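PDB 2W5V: alkaline phosphatase from Antarctic bacterium, which probably hydrolyses phosphate monoesters, as alkaline phosphatases do, with the help of bound zinc and magnesium ions. Local coordinates for residues N190-T200 with N208-A216; I123-T134 with L163-F174. The protein carries 1 engineered substitution. One frame throughout, in Å; residues are numbered along the deposited sequence.

Four neighbouring strands at one margin of a mostly parallel sheet show how such a sheet is built up strand by strand from its edge toward the active site. Contact 1 pairs the outermost strand 192-195 with 210-214; contact 2 pairs 165-169 with 124-129, and the middle strands 210-214 and 165-169 adjoin. Their centres lie about 9 Å apart. A probable hydrogen bond of 2.9 Å from Phe213 N to Phe166 O and a salt bridge of 2.9 Å between Arg209 NH1 and Asp164 OD1 couple them. Only contact 2 approaches the metals: the Ser131 side chain is about 5 Å from a magnesium ion, whereas that of Leu214 in contact 1 is about 11 Å from engineered Asp135's side chain.

Contact 1. Residues N190-T200 with N208-A216; sequences NQFTINTTALT and NRKMGFLLA. Unlike the reference sequence in segment 190-200: Ala198 (reference Gly).
The ring of Phe213 is held between two apolar groups: Leu199 CD2 stands over the centre of one face in a CH-pi contact, 3.6 Å from the centroid, and the methyl CE of Met211 rests on the opposite face, displaced toward the rim. Thr200 OG1 meets the edge in the ring plane, and Ala198 O also comes to the edge, 3.4 Å from Phe213 CE1. Phe192, on the other side of the sheet, takes Lys210 CD over one face, again a CH-pi contact but nearer the rim. Both rings belong to a beta-alpha-beta unit, in which helix 202-205 links the parallel strands 192-195 and 210-214. Helix 183-188 covers the face of Phe192 and Ile194; helix 230-242 packs on Leu199 and Phe213.

Lys210 shows how one side chain can serve two partners. Its CG lies anti to the carbonyl carbon (chi1 -56°) and the chain runs extended from there, which carries CD over the Phe192 ring and lets NZ go on to donate a 2.9 Å hydrogen bond to Asn190 O, almost straight down that carbonyl. Met211 is instead bent at chi2 (67°), which sets its SD 3.6 Å from Thr193 CG2. Beyond the sulfur, Met211 CE reaches Asn195 CB at 3.6 Å. Between the strands, Thr193 and Asn195 each donate and accept through their backbones, reaching Lys210 O, Gly212 N and O, and Leu214 N. Gly212 leaves room for Ile194 CD1, which packs 3.8 Å from Gly212 CA; a CB would collide with that methyl. Where strand 192-195 ends, Asn195 opens an Asx turn: its OD1 accepts from Thr197 N at 2.6 Å and also from Ala198 N.

Contact 2. Residues I123-T134 with L163-F174; sequences IKTGVVATSSIT and LDFFAGGGLNYF
Asp164 and Lys124 cross at about a right angle, the lysine's CD lying 3.4 Å from Asp164 CG while its ammonium group stays beyond bonding range of the carboxylate. The carboxylate is directed at the backbone: Asp164 OD2 uses its anti lone pair to accept from Thr125 N at 2.8 Å, and Asp164 N in turn donates to Thr125 O, so one residue grips both polar backbone atoms of Thr125. OD1 is occupied by the guanidinium of Arg209. An alanine here would remove the carboxylate, and would probably leave Thr125 N without its acceptor and the Arg209 charge without its mate.

Further along, the apolar chains meet at varied angles. The Val127 and Leu163 side chains cross at about a right angle, with Val127 CG2 3.7 Å from Leu163 CD2, and on the other side of the sheet Val128 CG2 comes to the edge of the Phe165 ring. Ile133 divides its branches between two aromatics: CG1, anti to the backbone N (chi1 -158°), approaches Phe166 CD1, while CG2 meets the edge of Phe174, 3.8 Å from CE2. Thr134 OG1 stands over one face of the Tyr173 ring, toward its rim and 3.5 Å from CD1. Thr134 OG1 accepts a hydrogen bond from Ser132 OG at 2.7 Å and is also hydrogen-bonded to Glu151; the two bonds together probably hold the hydroxyl's rotation. Tyr173 OH is bonded to Glu218.

Gly170 fits closely beside Ser132, where a CB would strike the serine OG. Between Val128 and Ser132 the register slips by two, a beta bulge, before Gly169 N bonds to Ser131 O and Ile133 N to Gly169 O. In alpha/beta folds the active site lies at the C-terminal ends of the parallel strands, and here the corner after strand 124-129 puts Ser131 beside Glu254, a magnesium ligand.

Contact 1. Residues N190-T200 with N208-A216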
loop_
_atom_site.group_PDB
_atom_site.type_symbol
_atom_site.label_atom_id
_atom_site.label_comp_id
_atom_site.label_asym_id
_atom_site.label_seq_id
_atom_site.Cartn_x
_atom_site.Cartn_y
_atom_site.Cartn_z
ATOM N N ASN B 190 -6.229 -10.113 41.921
ATOM C CA ASN B 190 -6.658 -8.835 41.345
ATOM C C ASN B 190 -7.937 -8.979 40.520
ATOM O O ASN B 190 -8.168 -8.210 39.589
ATOM C CB ASN B 190 -5.556 -8.222 40.471
ATOM C CG ASN B 190 -4.533 -7.441 41.276
ATOM O OD1 ASN B 190 -4.738 -6.268 41.588
ATOM N ND2 ASN B 190 -3.417 -8.086 41.604
ATOM N N GLN B 191 -8.742 -9.984 40.850
ATOM C CA GLN B 191 -10.062 -10.180 40.240
ATOM C C GLN B 191 -10.062 -10.892 38.882
ATOM O O GLN B 191 -11.108 -11.011 38.240
ATOM C CB GLN B 191 -10.821 -8.856 40.139
ATOM C CG GLN B 191 -11.210 -8.266 41.484
ATOM C CD GLN B 191 -12.057 -7.015 41.341
ATOM O OE1 GLN B 191 -13.229 -7.001 41.715
ATOM N NE2 GLN B 191 -11.468 -5.961 40.785
ATOM N N PHE B 192 -8.902 -11.376 38.448
ATOM C CA PHE B 192 -8.845 -12.160 37.218
ATOM C C PHE B 192 -9.224 -13.615 37.432
ATOM O O PHE B 192 -8.635 -14.301 38.266
ATOM C CB PHE B 192 -7.455 -12.090 36.589
ATOM C CG PHE B 192 -7.247 -10.891 35.725
ATOM C CD1 PHE B 192 -6.634 -9.758 36.232
ATOM C CD2 PHE B 192 -7.675 -10.891 34.409
ATOM C CE1 PHE B 192 -6.441 -8.648 35.431
ATOM C CE2 PHE B 192 -7.489 -9.786 33.610
ATOM C CZ PHE B 192 -6.872 -8.667 34.122
ATOM N N THR B 193 -10.216 -14.081 36.681
ATOM C CA THR B 193 -10.433 -15.508 36.537
ATOM C C THR B 193 -9.496 -15.966 35.430
ATOM O O THR B 193 -9.483 -15.379 34.352
ATOM C CB THR B 193 -11.892 -15.831 36.169
ATOM O OG1 THR B 193 -12.752 -15.448 37.256
ATOM C CG2 THR B 193 -12.058 -17.319 35.903
ATOM N N ILE B 194 -8.694 -16.992 35.698
ATOM C CA ILE B 194 -7.690 -17.431 34.730
ATOM C C ILE B 194 -7.944 -18.859 34.262
ATOM O O ILE B 194 -8.135 -19.756 35.071
ATOM C CB ILE B 194 -6.267 -17.365 35.324
ATOM C CG1 ILE B 194 -5.923 -15.939 35.757
ATOM C CG2 ILE B 194 -5.240 -17.910 34.334
ATOM C CD1 ILE B 194 -5.881 -14.944 34.624
ATOM N N ASN B 195 -7.933 -19.060 32.952
ATOM C CA ASN B 195 -8.028 -20.390 32.377
ATOM C C ASN B 195 -6.747 -20.681 31.608
ATOM O O ASN B 195 -6.314 -19.877 30.776
ATOM C CB ASN B 195 -9.259 -20.486 31.468
ATOM C CG ASN B 195 -9.458 -21.872 30.884
ATOM O OD1 ASN B 195 -8.510 -22.513 30.433
ATOM N ND2 ASN B 195 -10.706 -22.338 30.875
ATOM N N THR B 196 -6.127 -21.819 31.895
ATOM C CA THR B 196 -4.897 -22.185 31.211
ATOM C C THR B 196 -5.070 -23.476 30.437
ATOM O O THR B 196 -4.088 -24.087 30.025
ATOM C CB THR B 196 -3.727 -22.357 32.190
ATOM O OG1 THR B 196 -3.985 -23.476 33.052
ATOM C CG2 THR B 196 -3.550 -21.108 33.025
ATOM N N THR B 197 -6.321 -23.885 30.242
ATOM C CA THR B 197 -6.625 -25.140 29.568
ATOM C C THR B 197 -7.044 -24.931 28.117
ATOM O O THR B 197 -6.404 -25.444 27.200
ATOM C CB THR B 197 -7.734 -25.903 30.298
ATOM O OG1 THR B 197 -7.328 -26.157 31.647
ATOM C CG2 THR B 197 -8.011 -27.217 29.602
ATOM N N ALA B 198 -8.121 -24.182 27.908
ATOM C CA ALA B 198 -8.614 -23.921 26.558
ATOM C C ALA B 198 -9.540 -22.711 26.546
ATOM O O ALA B 198 -10.036 -22.294 27.596
ATOM C CB ALA B 198 -9.341 -25.149 26.011
ATOM N N LEU B 199 -9.766 -22.137 25.367
ATOM C CA LEU B 199 -10.790 -21.110 25.235
ATOM C C LEU B 199 -12.129 -21.777 25.471
ATOM O O LEU B 199 -12.348 -22.904 25.043
ATOM C CB LEU B 199 -10.799 -20.495 23.837
ATOM C CG LEU B 199 -9.888 -19.336 23.476
ATOM C CD1 LEU B 199 -10.215 -18.904 22.042
ATOM C CD2 LEU B 199 -10.028 -18.176 24.447
ATOM N N THR B 200 -13.022 -21.079 26.157
ATOM C CA THR B 200 -14.353 -21.595 26.427
ATOM C C THR B 200 -15.359 -20.751 25.659
ATOM O O THR B 200 -14.974 -19.891 24.860
ATOM C CB THR B 200 -14.664 -21.506 27.921
ATOM O OG1 THR B 200 -14.547 -20.142 28.339
ATOM C CG2 THR B 200 -13.674 -22.342 28.714
ATOM N N ASN B 208 -17.905 -13.719 35.343
ATOM C CA ASN B 208 -16.611 -13.307 35.874
ATOM C C ASN B 208 -16.413 -11.801 35.706
ATOM O O ASN B 208 -16.875 -11.220 34.728
ATOM C CB ASN B 208 -15.479 -14.055 35.176
ATOM C CG ASN B 208 -15.524 -15.548 35.418
ATOM O OD1 ASN B 208 -15.077 -16.333 34.583
ATOM N ND2 ASN B 208 -16.054 -15.950 36.564
ATOM N N ARG B 209 -15.716 -11.173 36.650
ATOM C CA ARG B 209 -15.417 -9.748 36.543
ATOM C C ARG B 209 -14.358 -9.482 35.464
ATOM O O ARG B 209 -14.494 -8.561 34.654
ATOM C CB ARG B 209 -14.970 -9.192 37.897
ATOM C CG ARG B 209 -14.540 -7.735 37.867
ATOM C CD ARG B 209 -15.588 -6.828 37.216
ATOM N NE ARG B 209 -15.149 -5.430 37.175
ATOM C CZ ARG B 209 -14.502 -4.865 36.156
ATOM N NH1 ARG B 209 -14.209 -5.570 35.062
ATOM N NH2 ARG B 209 -14.147 -3.584 36.228
ATOM N N LYS B 210 -13.300 -10.285 35.458
ATOM C CA LYS B 210 -12.289 -10.203 34.410
ATOM C C LYS B 210 -11.887 -11.609 34.017
ATOM O O LYS B 210 -12.036 -12.537 34.803
ATOM C CB LYS B 210 -11.044 -9.471 34.897
ATOM C CG LYS B 210 -11.262 -8.077 35.444
ATOM C CD LYS B 210 -9.901 -7.511 35.836
ATOM C CE LYS B 210 -9.989 -6.417 36.872
ATOM N NZ LYS B 210 -8.660 -6.242 37.518
ATOM N N MET B 211 -11.341 -11.765 32.819
ATOM C CA MET B 211 -11.015 -13.095 32.331
ATOM C C MET B 211 -9.677 -13.110 31.614
ATOM O O MET B 211 -9.409 -12.260 30.766
ATOM C CB MET B 211 -12.120 -13.589 31.397
ATOM C CG MET B 211 -11.986 -15.052 31.032
ATOM S SD MET B 211 -12.244 -16.080 32.479
ATOM C CE MET B 211 -11.368 -17.571 32.011
ATOM N N GLY B 212 -8.838 -14.082 31.950
ATOM C CA GLY B 212 -7.543 -14.221 31.307
ATOM C C GLY B 212 -7.308 -15.640 30.818
ATOM O O GLY B 212 -7.520 -16.606 31.555
ATOM N N PHE B 213 -6.878 -15.773 29.565
ATOM C CA PHE B 213 -6.549 -17.078 28.998
ATOM C C PHE B 213 -5.055 -17.150 28.686
ATOM O O PHE B 213 -4.549 -16.387 27.851
ATOM C CB PHE B 213 -7.335 -17.323 27.706
ATOM C CG PHE B 213 -8.815 -17.523 27.909
ATOM C CD1 PHE B 213 -9.335 -18.791 28.131
ATOM C CD2 PHE B 213 -9.689 -16.446 27.835
ATOM C CE1 PHE B 213 -10.705 -18.984 28.298
ATOM C CE2 PHE B 213 -11.057 -16.626 28.004
ATOM C CZ PHE B 213 -11.567 -17.897 28.234
ATOM N N LEU B 214 -4.356 -18.059 29.361
ATOM C CA LEU B 214 -2.933 -18.298 29.116
ATOM C C LEU B 214 -2.765 -19.718 28.585
ATOM O O LEU B 214 -2.594 -20.657 29.360
ATOM C CB LEU B 214 -2.121 -18.090 30.409
ATOM C CG LEU B 214 -2.019 -16.638 30.896
ATOM C CD1 LEU B 214 -1.500 -16.561 32.332
ATOM C CD2 LEU B 214 -1.143 -15.803 29.951
ATOM N N LEU B 215 -2.808 -19.862 27.259
ATOM C CA LEU B 215 -3.030 -21.165 26.631
ATOM C C LEU B 215 -1.784 -21.836 26.051
ATOM O O LEU B 215 -1.885 -22.812 25.304
ATOM C CB LEU B 215 -4.114 -21.041 25.554
ATOM C CG LEU B 215 -5.443 -20.482 26.062
ATOM C CD1 LEU B 215 -6.455 -20.390 24.934
ATOM C CD2 LEU B 215 -5.974 -21.347 27.220
ATOM N N ALA B 216 -0.616 -21.318 26.402
ATOM C CA ALA B 216 0.646 -21.892 25.956
ATOM C C ALA B 216 1.739 -21.399 26.883
ATOM O O ALA B 216 1.595 -20.348 27.496
ATOM C CB ALA B 216 0.946 -21.482 24.517
HETATM O O HOH W 1 -13.137 -12.649 37.727
HETATM O O HOH W 2 -1.587 -23.041 29.092
#

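Contact 2. Residues I123-T134 with L163-F174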
loop_
_atom_site.group_PDB
_atom_site.type_symbol
_atom_site.label_atom_id
_atom_site.label_comp_id
_atom_site.label_asym_id
_atom_site.label_seq_id
_atom_site.Cartn_x
_atom_site.Cartn_y
_atom_site.Cartn_z
ATOM N N ILE B 123 -14.745 2.421 29.846
ATOM C CA ILE B 123 -14.705 1.498 28.708
ATOM C C ILE B 123 -14.043 0.177 29.116
ATOM O O ILE B 123 -12.957 0.181 29.705
ATOM C CB ILE B 123 -13.896 2.105 27.546
ATOM C CG1 ILE B 123 -14.343 3.543 27.253
ATOM C CG2 ILE B 123 -13.989 1.232 26.294
ATOM C CD1 ILE B 123 -15.767 3.653 26.765
ATOM N N LYS B 124 -14.681 -0.950 28.811
ATOM C CA LYS B 124 -14.068 -2.265 29.045
ATOM C C LYS B 124 -12.971 -2.565 27.997
ATOM O O LYS B 124 -13.130 -2.250 26.819
ATOM C CB LYS B 124 -15.142 -3.359 29.027
ATOM C CG LYS B 124 -16.083 -3.347 30.236
ATOM C CD LYS B 124 -15.414 -3.969 31.457
ATOM C CE LYS B 124 -16.338 -3.981 32.666
ATOM N NZ LYS B 124 -16.688 -2.603 33.100
ATOM N N THR B 125 -11.865 -3.171 28.420
ATOM C CA THR B 125 -10.707 -3.317 27.534
ATOM C C THR B 125 -10.208 -4.756 27.420
ATOM O O THR B 125 -10.273 -5.529 28.376
ATOM C CB THR B 125 -9.536 -2.431 28.007
ATOM O OG1 THR B 125 -9.198 -2.765 29.360
ATOM C CG2 THR B 125 -9.914 -0.958 27.936
ATOM N N GLY B 126 -9.707 -5.117 26.246
ATOM C CA GLY B 126 -9.182 -6.452 26.047
ATOM C C GLY B 126 -8.015 -6.517 25.078
ATOM O O GLY B 126 -7.880 -5.682 24.180
ATOM N N VAL B 127 -7.177 -7.533 25.255
ATOM C CA VAL B 127 -6.012 -7.733 24.410
ATOM C C VAL B 127 -5.854 -9.213 24.056
ATOM O O VAL B 127 -5.819 -10.075 24.942
ATOM C CB VAL B 127 -4.750 -7.223 25.108
ATOM C CG1 VAL B 127 -3.517 -7.648 24.353
ATOM C CG2 VAL B 127 -4.806 -5.706 25.239
ATOM N N VAL B 128 -5.772 -9.502 22.763
ATOM C CA VAL B 128 -5.610 -10.869 22.275
ATOM C C VAL B 128 -4.364 -10.944 21.398
ATOM O O VAL B 128 -4.073 -9.994 20.661
ATOM C CB VAL B 128 -6.852 -11.318 21.466
ATOM C CG1 VAL B 128 -6.602 -12.653 20.785
ATOM C CG2 VAL B 128 -8.072 -11.392 22.373
ATOM N N ALA B 129 -3.626 -12.055 21.479
ATOM C CA ALA B 129 -2.392 -12.213 20.705
ATOM C C ALA B 129 -2.053 -13.683 20.465
ATOM O O ALA B 129 -2.415 -14.531 21.270
ATOM C CB ALA B 129 -1.243 -11.536 21.422
ATOM N N THR B 130 -1.340 -13.980 19.376
ATOM C CA THR B 130 -0.899 -15.354 19.114
ATOM C C THR B 130 0.530 -15.588 19.595
ATOM O O THR B 130 1.024 -16.715 19.584
ATOM C CB THR B 130 -1.028 -15.761 17.629
ATOM O OG1 THR B 130 -0.244 -14.879 16.818
ATOM C CG2 THR B 130 -2.478 -15.700 17.183
ATOM N N SER B 131 1.191 -14.517 20.013
ATOM C CA SER B 131 2.473 -14.637 20.693
ATOM C C SER B 131 2.210 -14.802 22.186
ATOM O O SER B 131 1.067 -14.969 22.616
ATOM C CB SER B 131 3.307 -13.369 20.478
ATOM O OG SER B 131 2.594 -12.218 20.921
ATOM N N SER B 132 3.269 -14.749 22.980
ATOM C CA SER B 132 3.088 -14.600 24.415
ATOM C C SER B 132 2.325 -13.303 24.656
ATOM O O SER B 132 2.472 -12.331 23.905
ATOM C CB SER B 132 4.442 -14.557 25.123
ATOM O OG SER B 132 4.310 -14.063 26.445
ATOM N N ILE B 133 1.525 -13.260 25.714
ATOM C CA ILE B 133 0.823 -12.023 26.027
ATOM C C ILE B 133 1.802 -10.933 26.482
ATOM O O ILE B 133 1.439 -9.756 26.586
ATOM C CB ILE B 133 -0.293 -12.243 27.072
ATOM C CG1 ILE B 133 -1.329 -11.119 26.982
ATOM C CG2 ILE B 133 0.283 -12.380 28.472
ATOM C CD1 ILE B 133 -2.205 -11.200 25.722
ATOM N N THR B 134 3.047 -11.327 26.735
ATOM C CA THR B 134 4.054 -10.395 27.243
ATOM C C THR B 134 4.934 -9.887 26.111
ATOM O O THR B 134 5.870 -9.111 26.347
ATOM C CB THR B 134 4.975 -11.056 28.279
ATOM O OG1 THR B 134 5.678 -12.146 27.666
ATOM C CG2 THR B 134 4.169 -11.570 29.471
ATOM N N LEU B 163 -6.804 -3.821 32.243
ATOM C CA LEU B 163 -7.386 -4.815 31.342
ATOM C C LEU B 163 -8.491 -5.629 32.002
ATOM O O LEU B 163 -8.367 -6.040 33.159
ATOM C CB LEU B 163 -6.308 -5.767 30.836
ATOM C CG LEU B 163 -5.466 -5.285 29.667
ATOM C CD1 LEU B 163 -4.535 -6.402 29.231
ATOM C CD2 LEU B 163 -6.378 -4.848 28.531
ATOM N N ASP B 164 -9.561 -5.872 31.255
ATOM C CA ASP B 164 -10.672 -6.681 31.733
ATOM C C ASP B 164 -10.627 -8.082 31.136
ATOM O O ASP B 164 -11.200 -9.021 31.688
ATOM C CB ASP B 164 -11.990 -6.014 31.353
ATOM C CG ASP B 164 -12.128 -4.623 31.957
ATOM O OD1 ASP B 164 -12.315 -4.509 33.195
ATOM O OD2 ASP B 164 -12.053 -3.642 31.188
ATOM N N PHE B 165 -9.942 -8.212 30.003
ATOM C CA PHE B 165 -9.887 -9.476 29.272
ATOM C C PHE B 165 -8.544 -9.628 28.559
ATOM O O PHE B 165 -8.021 -8.665 28.009
ATOM C CB PHE B 165 -11.018 -9.507 28.236
ATOM C CG PHE B 165 -11.102 -10.790 27.442
ATOM C CD1 PHE B 165 -12.010 -11.780 27.793
ATOM C CD2 PHE B 165 -10.296 -10.991 26.332
ATOM C CE1 PHE B 165 -12.103 -12.956 27.052
ATOM C CE2 PHE B 165 -10.381 -12.167 25.586
ATOM C CZ PHE B 165 -11.284 -13.147 25.945
ATOM N N PHE B 166 -7.991 -10.836 28.548
ATOM C CA PHE B 166 -6.864 -11.102 27.654
ATOM C C PHE B 166 -6.795 -12.571 27.282
ATOM O O PHE B 166 -7.334 -13.427 27.987
ATOM C CB PHE B 166 -5.530 -10.608 28.245
ATOM C CG PHE B 166 -5.053 -11.401 29.441
ATOM C CD1 PHE B 166 -4.328 -12.573 29.271
ATOM C CD2 PHE B 166 -5.319 -10.964 30.729
ATOM C CE1 PHE B 166 -3.884 -13.303 30.369
ATOM C CE2 PHE B 166 -4.878 -11.686 31.829
ATOM C CZ PHE B 166 -4.157 -12.858 31.647
ATOM N N ALA B 167 -6.142 -12.855 26.161
ATOM C CA ALA B 167 -5.944 -14.227 25.713
ATOM C C ALA B 167 -4.678 -14.306 24.880
ATOM O O ALA B 167 -4.494 -13.533 23.935
ATOM C CB ALA B 167 -7.140 -14.698 24.902
ATOM N N GLY B 168 -3.797 -15.232 25.241
ATOM C CA GLY B 168 -2.566 -15.424 24.500
ATOM C C GLY B 168 -1.733 -16.543 25.081
ATOM O O GLY B 168 -2.229 -17.337 25.881
ATOM N N GLY B 169 -0.472 -16.622 24.665
ATOM C CA GLY B 169 0.470 -17.535 25.291
ATOM C C GLY B 169 1.201 -16.840 26.429
ATOM O O GLY B 169 0.764 -15.787 26.904
ATOM N N GLY B 170 2.306 -17.433 26.873
ATOM C CA GLY B 170 3.173 -16.808 27.857
ATOM C C GLY B 170 2.998 -17.253 29.297
ATOM O O GLY B 170 3.390 -16.538 30.219
ATOM N N LEU B 171 2.429 -18.436 29.508
ATOM C CA LEU B 171 2.256 -18.941 30.868
ATOM C C LEU B 171 3.577 -18.953 31.641
ATOM O O LEU B 171 3.606 -18.752 32.856
ATOM C CB LEU B 171 1.635 -20.341 30.856
ATOM C CG LEU B 171 1.259 -20.934 32.217
ATOM C CD1 LEU B 171 0.302 -20.014 32.968
ATOM C CD2 LEU B 171 0.645 -22.310 32.038
ATOM N N ASN B 172 4.671 -19.191 30.929
ATOM C CA ASN B 172 5.995 -19.214 31.534
ATOM C C ASN B 172 6.328 -17.941 32.312
ATOM O O ASN B 172 6.945 -17.999 33.376
ATOM C CB ASN B 172 7.075 -19.458 30.471
ATOM C CG ASN B 172 7.235 -20.929 30.122
ATOM O OD1 ASN B 172 6.672 -21.802 30.782
ATOM N ND2 ASN B 172 8.013 -21.206 29.077
ATOM N N TYR B 173 5.929 -16.791 31.779
ATOM C CA TYR B 173 6.284 -15.506 32.395
ATOM C C TYR B 173 5.491 -15.216 33.671
ATOM O O TYR B 173 5.808 -14.286 34.422
ATOM C CB TYR B 173 6.161 -14.382 31.361
ATOM C CG TYR B 173 7.021 -14.682 30.157
ATOM C CD1 TYR B 173 6.483 -15.279 29.021
ATOM C CD2 TYR B 173 8.388 -14.427 30.179
ATOM C CE1 TYR B 173 7.282 -15.586 27.930
ATOM C CE2 TYR B 173 9.190 -14.726 29.093
ATOM C CZ TYR B 173 8.634 -15.306 27.975
ATOM O OH TYR B 173 9.434 -15.608 26.900
ATOM N N PHE B 174 4.482 -16.039 33.924
ATOM C CA PHE B 174 3.667 -15.920 35.130
ATOM C C PHE B 174 3.941 -17.010 36.179
ATOM O O PHE B 174 3.780 -16.778 37.379
ATOM C CB PHE B 174 2.181 -15.931 34.758
ATOM C CG PHE B 174 1.745 -14.731 33.973
ATOM C CD1 PHE B 174 1.171 -13.642 34.608
ATOM C CD2 PHE B 174 1.915 -14.685 32.600
ATOM C CE1 PHE B 174 0.768 -12.530 33.885
ATOM C CE2 PHE B 174 1.516 -13.574 31.871
ATOM C CZ PHE B 174 0.940 -12.499 32.514
HETATM O O HOH W 3 -11.060 -1.018 31.263
#